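Iron transport multicopper oxidase FET3 (Saccharomyces cerevisiae, PDB 1ZPU) oxidises ferrous to ferric iron with oxygen, using four bound copper ions, for import through the permease FTR1, and also oxidises cuprous copper. Local coordinates at residues Pro82-Ser87 with Gln501-Ala506. Numbering follows the deposited sequence.
Sequences PIAPGS and QSCSVA. With NAG (2-acetamido-2-deoxy-beta-D-glucopyranose), chain J; NAG (2-acetamido-2-deoxy-beta-D-glucopyranose), chain B.
A Schellman motif closing helix 494-502 packs against a type II beta turn, Ala84 to Ser87, in the first cupredoxin domain of this multicopper oxidase, beside the Cys81-Cys500 disulfide that ties the C-terminal helix to that domain. Two hydroxyls meet where the turn ends: OG of Ser502 donates to OG of Ser87 at 2.8 Å. Ser502 reaches across with OG anti to the backbone N (chi1 -153°); serine suits both places, since its hydroxyl can donate and accept only one carbon from the backbone. With an alanine in place of Ser87, the Ser502 hydroxyl would probably lose this acceptor and be freer to turn. Next to this polar link the contact is mostly apolar: the methyl of Ala84 rests on the helix end, its CB 4.1 Å from CA of Cys503, small enough for the backbones to come close. Within the turn, N of Ser87 bonds back to O of Ala84 at 3.0 Å, while Gly86 takes the positive phi of 97° that a side chain would make costly. On the helix side, the positive phi of Ser504 turns the chain, and Val505 follows with CG2 4.3 Å from CD of Pro82. The same CD, on a ring with little freedom to move, lies 4.0 Å from SG of Cys503, a compact, weakly polar sulfur suited to this buried spot and carried there anti to the backbone N (chi1 -169°). The first sugar of the Asn56-linked glycan borders this patch: CG of Pro82 lies 3.8 Å from C6 of the chain B NAG, and SG of Cys503 3.9 Å from that carbon.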
# COMPACT_ATOMS: atom_id res chain seq x y z
N PRO A 82 14.94 -6.82 9.91
CA PRO A 82 14.36 -7.88 9.09
C PRO A 82 14.37 -9.24 9.77
O PRO A 82 15.28 -9.51 10.57
CB PRO A 82 15.30 -7.93 7.87
CG PRO A 82 16.02 -6.64 7.87
CD PRO A 82 16.19 -6.31 9.31
N ILE A 83 13.39 -10.08 9.44
CA ILE A 83 13.34 -11.43 9.99
C ILE A 83 14.27 -12.36 9.20
O ILE A 83 14.02 -12.65 8.04
CB ILE A 83 11.93 -12.04 10.01
CG1 ILE A 83 10.95 -11.11 10.71
CG2 ILE A 83 11.93 -13.39 10.71
CD1 ILE A 83 9.52 -11.30 10.25
N ALA A 84 15.32 -12.81 9.87
CA ALA A 84 16.31 -13.70 9.27
C ALA A 84 15.77 -15.13 9.13
O ALA A 84 14.91 -15.54 9.91
CB ALA A 84 17.58 -13.72 10.11
N PRO A 85 16.26 -15.88 8.12
CA PRO A 85 15.90 -17.29 7.99
C PRO A 85 16.06 -18.06 9.30
O PRO A 85 17.10 -17.98 9.94
CB PRO A 85 16.90 -17.81 6.95
CG PRO A 85 17.21 -16.63 6.12
CD PRO A 85 17.15 -15.44 7.03
N GLY A 86 15.01 -18.77 9.70
CA GLY A 86 14.99 -19.54 10.94
C GLY A 86 14.31 -18.82 12.10
O GLY A 86 13.82 -19.47 13.02
N SER A 87 14.29 -17.49 12.04
CA SER A 87 13.77 -16.67 13.13
C SER A 87 12.25 -16.52 13.11
O SER A 87 11.60 -16.70 12.07
CB SER A 87 14.47 -15.31 13.17
OG SER A 87 15.83 -15.45 13.55
N GLN A 501 19.11 -9.63 17.16
CA GLN A 501 20.37 -10.32 17.44
C GLN A 501 20.58 -11.47 16.47
O GLN A 501 21.70 -11.70 16.00
CB GLN A 501 20.42 -10.88 18.87
CG GLN A 501 20.44 -9.85 19.96
CD GLN A 501 19.83 -10.39 21.23
OE1 GLN A 501 18.62 -10.66 21.28
NE2 GLN A 501 20.65 -10.54 22.28
N SER A 502 19.51 -12.20 16.18
CA SER A 502 19.53 -13.34 15.29
C SER A 502 19.86 -12.91 13.86
O SER A 502 20.33 -13.70 13.05
CB SER A 502 18.16 -14.02 15.33
OG SER A 502 18.24 -15.40 15.03
N CYS A 503 19.59 -11.63 13.59
CA CYS A 503 19.79 -11.01 12.28
C CYS A 503 21.13 -10.29 12.20
O CYS A 503 21.52 -9.81 11.12
CB CYS A 503 18.67 -10.00 12.05
SG CYS A 503 18.56 -9.35 10.38
N SER A 504 21.82 -10.21 13.34
CA SER A 504 23.00 -9.36 13.54
C SER A 504 22.79 -7.90 13.08
O SER A 504 23.58 -7.36 12.30
CB SER A 504 24.24 -9.99 12.88
OG SER A 504 24.49 -11.28 13.40
N VAL A 505 21.70 -7.30 13.55
CA VAL A 505 21.38 -5.88 13.33
C VAL A 505 21.31 -5.21 14.71
O VAL A 505 20.62 -5.70 15.62
CB VAL A 505 20.01 -5.71 12.61
CG1 VAL A 505 19.57 -4.24 12.58
CG2 VAL A 505 20.07 -6.28 11.20
N ALA A 506 22.01 -4.09 14.86
CA ALA A 506 22.09 -3.43 16.16
C ALA A 506 20.79 -2.72 16.56
O ALA A 506 19.94 -2.41 15.72
CB ALA A 506 23.25 -2.45 16.18
C1 NAG J . 23.18 -6.92 5.55
C2 NAG J . 24.62 -6.99 6.01
C3 NAG J . 25.22 -5.57 6.14
C4 NAG J . 24.94 -4.76 4.85
C5 NAG J . 23.47 -4.89 4.43
C6 NAG J . 23.10 -4.15 3.14
C7 NAG J . 24.54 -7.69 8.47
C8 NAG J . 23.91 -6.42 8.99
N2 NAG J . 24.75 -7.88 7.16
O3 NAG J . 26.61 -5.64 6.42
O4 NAG J . 25.30 -3.40 5.03
O5 NAG J . 23.18 -6.27 4.30
O6 NAG J . 21.99 -4.77 2.50
O7 NAG J . 24.87 -8.57 9.28
C1 NAG B . 18.82 -9.85 5.07
C2 NAG B . 19.52 -9.39 3.77
C3 NAG B . 21.01 -9.05 3.97
C4 NAG B . 21.26 -8.21 5.23
C5 NAG B . 20.48 -8.71 6.45
C6 NAG B . 19.59 -7.60 7.05
C7 NAG B . 18.65 -9.96 1.56
C8 NAG B . 19.39 -9.44 0.36
N2 NAG B . 19.37 -10.32 2.64
O3 NAG B . 21.47 -8.31 2.86
O4 NAG B . 22.63 -8.25 5.53
O5 NAG B . 19.76 -9.90 6.13
O6 NAG B . 20.36 -6.51 7.51
O7 NAG B . 17.40 -10.00 1.53